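Local coordinates for Serine/threonine-protein phosphatase 2A regulatory subunit B'' subunit alpha (Homo sapiens, PDB 4I5J) that serves as a calcium-binding EF-hand regulatory subunit of protein phosphatase 2A and might modulate the selectivity, activity and localization of the catalytic enzyme, at residues 170-173 with 174-177; 132-135 with 136-139. One frame throughout, in Å; residues are numbered along the deposited sequence.

Contact 1. Residues 170-173 with 174-177; sequences RMSY and ADFV
M171 lays its thioether along the first turn of the helix that follows it, with SD 3.6 Å from CA of F176 and 3.9 Å from CB of the same residue. The sulfur lies in the plane of the F176 ring, 5.3 Å from the centroid of that ring, so this Met-aromatic contact is made at the edge and not over a face. With CG anti to the backbone N (chi1 173°) and chi2 also extended, the M171 chain runs straight out to SD, and only the bend at chi3 turns CE aside. On its way CG of M171 passes 4.0 Å from CB of D175. Strand 170-171 passes through S172, the N-cap, into helix 173-184, an arrangement consistent with the loop strand and exiting helix of an EF-hand. OG of S172 accepts from N of D175 at 3.2 Å, in a nearly straight bond (170° at the hydrogen). OG of S172 also donates a weak bond to OD2 of D175, at 3.5 Å. The carbonyl O of S172 takes the N-H of F176, the first regular helical bond, and V177 N bonds to O of Y173. The same residue pair also meets through side chains: CG2 of V177 approaches the Y173 ring off-centre in a CH-pi contact, 3.8 Å from CE2 of Y173. The far end of that tyrosine leaves the turn for helix 54-72, where its OH is hydrogen-bonded to OG1 of T63, while F122 packs edge-to-face with its ring.

Contact 2. Residues 132-135 with 136-139; sequences YISQ and ADLS
S134 is the N-cap of helix 135-138, and its side chain meets D137 there, where a short strand of the EF-hand pair region passes into a short helix. The serine OG has a role in each direction. It accepts the backbone N-H of D137 at 3.1 Å from N, nearly straight at 166°, and so gives an amide of the first turn an acceptor; it also donates weakly to OD2 of D137, again at 3.1 Å. A chi1 of 66° tucks this hydroxyl between the serine's own N and carbonyl carbon, facing the helix start. The other carboxylate oxygen of D137, OD1, forms a long, weak ion pair with R140. Next along, the carbonyl O of S134 is taken by N of L138 at 3.0 Å, the first i to i+4 bond of the turn. Q135 O has two donors, both from S139: the backbone N and the hydroxyl OG, which reach it from opposite faces of its carbonyl plane. The apolar side of the turn is carried by I133, whose CG2 lies 3.9 Å from CB of L138, the two side chains crossing at about a right angle. Both continue into the interior, where L125 of helix 112-125 touches each of them and F155 packs on L138. At the last residue of the turn, OG of S139 stands above the carbonyl plane of Q135, 36° out of it and 3.0 Å from O, away from either lone-pair direction.

How the contacts relate
The two contacts are the same strand-to-helix turn made twice within one EF-hand pair region, and their strands, 170-171 and 133-134, pair antiparallel through backbone bonds between M171 and I133. Contact 1 is the more buried: its apolar residues include two aromatic rings, and it opens a long helix. Contact 2 lies nearer the surface, opens only a short helix, and adds a serine hydroxyl at the far end of the turn where contact 1 has a valine methyl against a tyrosine ring. Their apolar sides meet, I133 against F176 and M171 against L138, whereas the calcium seen in this chain is held by another loop, around D200 to E211.

Contact 1. Residues 170-173 with 174-177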
ATOM      1  N   ARG A 170      -0.933  -6.250 -15.933  1.00 42.19           N
ATOM      2  CA  ARG A 170      -0.685  -7.315 -14.978  1.00 43.69           C
ATOM      3  C   ARG A 170      -0.035  -6.809 -13.702  1.00 40.38           C
ATOM      4  O   ARG A 170       1.014  -6.170 -13.732  1.00 36.66           O
ATOM      5  CB  ARG A 170       0.181  -8.399 -15.619  1.00 54.24           C
ATOM      6  CG  ARG A 170      -0.600  -9.299 -16.550  1.00 69.57           C
ATOM      7  CD  ARG A 170       0.211 -10.515 -16.944  1.00 85.16           C
ATOM      8  NE  ARG A 170      -0.628 -11.551 -17.534  1.00 96.16           N
ATOM      9  CZ  ARG A 170      -0.152 -12.627 -18.151  1.00100.62           C
ATOM     10  NH1 ARG A 170       1.161 -12.800 -18.257  1.00 97.97           N
ATOM     11  NH2 ARG A 170      -0.986 -13.522 -18.668  1.00103.95           N
ATOM     12  N   MET A 171      -0.671  -7.104 -12.576  1.00 37.77           N
ATOM     13  CA  MET A 171      -0.137  -6.745 -11.270  1.00 33.00           C
ATOM     14  C   MET A 171       0.736  -7.899 -10.736  1.00 36.93           C
ATOM     15  O   MET A 171       0.281  -9.050 -10.620  1.00 32.49           O
ATOM     16  CB  MET A 171      -1.289  -6.466 -10.288  1.00 29.86           C
ATOM     17  CG  MET A 171      -0.827  -6.243  -8.845  1.00 30.80           C
ATOM     18  SD  MET A 171      -2.195  -5.957  -7.704  1.00 35.15           S
ATOM     19  CE  MET A 171      -2.501  -4.222  -8.007  1.00 31.58           C
ATOM     20  N   SER A 172       1.979  -7.584 -10.388  1.00 35.58           N
ATOM     21  CA  SER A 172       2.905  -8.592  -9.883  1.00 37.58           C
ATOM     22  C   SER A 172       2.582  -8.903  -8.437  1.00 34.71           C
ATOM     23  O   SER A 172       1.779  -8.202  -7.801  1.00 33.95           O
ATOM     24  CB  SER A 172       4.346  -8.094  -9.973  1.00 33.30           C
ATOM     25  OG  SER A 172       4.528  -6.976  -9.109  1.00 30.68           O
ATOM     26  N   TYR A 173       3.228  -9.937  -7.907  1.00 27.75           N
ATOM     27  CA  TYR A 173       3.095 -10.268  -6.494  1.00 27.74           C
ATOM     28  C   TYR A 173       3.488  -9.082  -5.589  1.00 32.16           C
ATOM     29  O   TYR A 173       2.789  -8.754  -4.614  1.00 33.54           O
ATOM     30  CB  TYR A 173       3.939 -11.520  -6.126  1.00 26.62           C
ATOM     31  CG  TYR A 173       3.791 -11.823  -4.656  1.00 30.50           C
ATOM     32  CD1 TYR A 173       2.649 -12.447  -4.169  1.00 36.47           C
ATOM     33  CD2 TYR A 173       4.754 -11.417  -3.745  1.00 32.89           C
ATOM     34  CE1 TYR A 173       2.497 -12.708  -2.805  1.00 36.27           C
ATOM     35  CE2 TYR A 173       4.607 -11.666  -2.386  1.00 32.53           C
ATOM     36  CZ  TYR A 173       3.483 -12.302  -1.927  1.00 32.48           C
ATOM     37  OH  TYR A 173       3.344 -12.498  -0.573  1.00 30.44           O
ATOM     38  N   ALA A 174       4.613  -8.445  -5.910  1.00 32.77           N
ATOM     39  CA  ALA A 174       5.142  -7.372  -5.072  1.00 34.80           C
ATOM     40  C   ALA A 174       4.153  -6.229  -5.031  1.00 28.24           C
ATOM     41  O   ALA A 174       3.820  -5.704  -3.962  1.00 36.48           O
ATOM     42  CB  ALA A 174       6.499  -6.897  -5.605  1.00 32.69           C
ATOM     43  N   ASP A 175       3.662  -5.841  -6.201  1.00 29.90           N
ATOM     44  CA  ASP A 175       2.677  -4.778  -6.260  1.00 28.69           C
ATOM     45  C   ASP A 175       1.350  -5.130  -5.595  1.00 31.97           C
ATOM     46  O   ASP A 175       0.628  -4.251  -5.120  1.00 32.26           O
ATOM     47  CB  ASP A 175       2.477  -4.340  -7.698  1.00 34.83           C
ATOM     48  CG  ASP A 175       3.578  -3.407  -8.151  1.00 45.87           C
ATOM     49  OD1 ASP A 175       4.009  -2.535  -7.340  1.00 47.22           O
ATOM     50  OD2 ASP A 175       4.010  -3.547  -9.300  1.00 40.05           O
ATOM     51  N   PHE A 176       1.019  -6.415  -5.570  1.00 25.17           N
ATOM     52  CA  PHE A 176      -0.184  -6.846  -4.885  1.00 28.23           C
ATOM     53  C   PHE A 176      -0.051  -6.582  -3.386  1.00 25.92           C
ATOM     54  O   PHE A 176      -1.018  -6.183  -2.736  1.00 28.71           O
ATOM     55  CB  PHE A 176      -0.469  -8.328  -5.134  1.00 29.65           C
ATOM     56  CG  PHE A 176      -1.640  -8.828  -4.358  1.00 32.40           C
ATOM     57  CD1 PHE A 176      -2.919  -8.397  -4.675  1.00 28.18           C
ATOM     58  CD2 PHE A 176      -1.464  -9.663  -3.286  1.00 32.09           C
ATOM     59  CE1 PHE A 176      -4.009  -8.832  -3.953  1.00 35.64           C
ATOM     60  CE2 PHE A 176      -2.552 -10.124  -2.558  1.00 33.75           C
ATOM     61  CZ  PHE A 176      -3.829  -9.693  -2.886  1.00 34.53           C
ATOM     62  N   VAL A 177       1.147  -6.808  -2.844  1.00 25.35           N
ATOM     63  CA  VAL A 177       1.421  -6.487  -1.439  1.00 26.47           C
ATOM     64  C   VAL A 177       1.032  -5.049  -1.090  1.00 25.79           C
ATOM     65  O   VAL A 177       0.356  -4.812  -0.084  1.00 27.77           O
ATOM     66  CB  VAL A 177       2.891  -6.777  -1.045  1.00 26.93           C
ATOM     67  CG1 VAL A 177       3.103  -6.486   0.436  1.00 22.92           C
ATOM     68  CG2 VAL A 177       3.231  -8.270  -1.310  1.00 26.30           C
TER

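Contact 2. Residues 132-135 with 136-139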
ATOM      1  N   TYR A 132       0.580 -13.339 -11.954  1.00 39.57           N
ATOM      2  CA  TYR A 132       0.095 -11.970 -12.097  1.00 38.27           C
ATOM      3  C   TYR A 132      -1.393 -11.893 -11.826  1.00 36.78           C
ATOM      4  O   TYR A 132      -2.119 -12.865 -12.018  1.00 34.54           O
ATOM      5  CB  TYR A 132       0.388 -11.415 -13.495  1.00 44.66           C
ATOM      6  CG  TYR A 132       1.867 -11.278 -13.771  1.00 55.39           C
ATOM      7  CD1 TYR A 132       2.602 -12.356 -14.261  1.00 58.98           C
ATOM      8  CD2 TYR A 132       2.537 -10.080 -13.517  1.00 48.71           C
ATOM      9  CE1 TYR A 132       3.960 -12.238 -14.504  1.00 61.87           C
ATOM     10  CE2 TYR A 132       3.887  -9.953 -13.756  1.00 51.45           C
ATOM     11  CZ  TYR A 132       4.597 -11.038 -14.252  1.00 60.35           C
ATOM     12  OH  TYR A 132       5.948 -10.925 -14.492  1.00 61.99           O
ATOM     13  N   ILE A 133      -1.850 -10.727 -11.384  1.00 38.07           N
ATOM     14  CA  ILE A 133      -3.268 -10.522 -11.177  1.00 35.04           C
ATOM     15  C   ILE A 133      -3.753  -9.599 -12.267  1.00 34.58           C
ATOM     16  O   ILE A 133      -3.151  -8.546 -12.517  1.00 32.20           O
ATOM     17  CB  ILE A 133      -3.541  -9.945  -9.785  1.00 38.89           C
ATOM     18  CG1 ILE A 133      -3.265 -11.022  -8.732  1.00 43.37           C
ATOM     19  CG2 ILE A 133      -4.975  -9.502  -9.667  1.00 42.41           C
ATOM     20  CD1 ILE A 133      -3.430 -10.515  -7.344  1.00 47.55           C
ATOM     21  N   SER A 134      -4.807 -10.013 -12.959  1.00 34.60           N
ATOM     22  CA  SER A 134      -5.387  -9.168 -13.991  1.00 38.69           C
ATOM     23  C   SER A 134      -6.293  -8.123 -13.350  1.00 35.28           C
ATOM     24  O   SER A 134      -6.694  -8.240 -12.185  1.00 35.85           O
ATOM     25  CB  SER A 134      -6.180 -10.017 -14.987  1.00 32.01           C
ATOM     26  OG  SER A 134      -7.287 -10.576 -14.320  1.00 40.36           O
ATOM     27  N   GLN A 135      -6.596  -7.091 -14.116  1.00 37.31           N
ATOM     28  CA  GLN A 135      -7.516  -6.048 -13.695  1.00 33.46           C
ATOM     29  C   GLN A 135      -8.889  -6.629 -13.345  1.00 37.44           C
ATOM     30  O   GLN A 135      -9.482  -6.270 -12.327  1.00 38.92           O
ATOM     31  CB  GLN A 135      -7.614  -5.000 -14.804  1.00 33.62           C
ATOM     32  CG  GLN A 135      -8.377  -3.798 -14.423  1.00 44.01           C
ATOM     33  CD  GLN A 135      -8.330  -2.726 -15.492  1.00 44.38           C
ATOM     34  OE1 GLN A 135      -7.381  -2.667 -16.289  1.00 45.76           O
ATOM     35  NE2 GLN A 135      -9.350  -1.868 -15.510  1.00 35.76           N
ATOM     36  N   ALA A 136      -9.370  -7.552 -14.175  1.00 35.95           N
ATOM     37  CA  ALA A 136     -10.660  -8.213 -13.974  1.00 42.73           C
ATOM     38  C   ALA A 136     -10.699  -8.995 -12.674  1.00 41.46           C
ATOM     39  O   ALA A 136     -11.653  -8.904 -11.914  1.00 44.54           O
ATOM     40  CB  ALA A 136     -10.968  -9.165 -15.148  1.00 41.10           C
ATOM     41  N   ASP A 137      -9.670  -9.793 -12.435  1.00 40.69           N
ATOM     42  CA  ASP A 137      -9.600 -10.521 -11.181  1.00 46.29           C
ATOM     43  C   ASP A 137      -9.527  -9.614  -9.956  1.00 46.96           C
ATOM     44  O   ASP A 137     -10.238  -9.849  -8.974  1.00 46.68           O
ATOM     45  CB  ASP A 137      -8.475 -11.548 -11.209  1.00 46.99           C
ATOM     46  CG  ASP A 137      -8.753 -12.672 -12.211  1.00 51.53           C
ATOM     47  OD1 ASP A 137      -9.949 -13.001 -12.430  1.00 53.55           O
ATOM     48  OD2 ASP A 137      -7.790 -13.199 -12.803  1.00 47.29           O
ATOM     49  N   LEU A 138      -8.713  -8.562 -10.018  1.00 43.18           N
ATOM     50  CA  LEU A 138      -8.620  -7.659  -8.879  1.00 43.61           C
ATOM     51  C   LEU A 138      -9.966  -6.984  -8.615  1.00 52.84           C
ATOM     52  O   LEU A 138     -10.314  -6.715  -7.472  1.00 54.04           O
ATOM     53  CB  LEU A 138      -7.530  -6.617  -9.083  1.00 36.46           C
ATOM     54  CG  LEU A 138      -7.070  -5.924  -7.800  1.00 34.70           C
ATOM     55  CD1 LEU A 138      -6.448  -6.948  -6.879  1.00 35.90           C
ATOM     56  CD2 LEU A 138      -6.108  -4.745  -8.088  1.00 38.18           C
ATOM     57  N   SER A 139     -10.734  -6.743  -9.675  1.00 55.60           N
ATOM     58  CA  SER A 139     -12.062  -6.147  -9.552  1.00 54.55           C
ATOM     59  C   SER A 139     -13.020  -6.994  -8.725  1.00 57.99           C
ATOM     60  O   SER A 139     -14.028  -6.498  -8.237  1.00 63.52           O
ATOM     61  CB  SER A 139     -12.648  -5.900 -10.937  1.00 57.85           C
ATOM     62  OG  SER A 139     -11.991  -4.808 -11.559  1.00 66.46           O
TER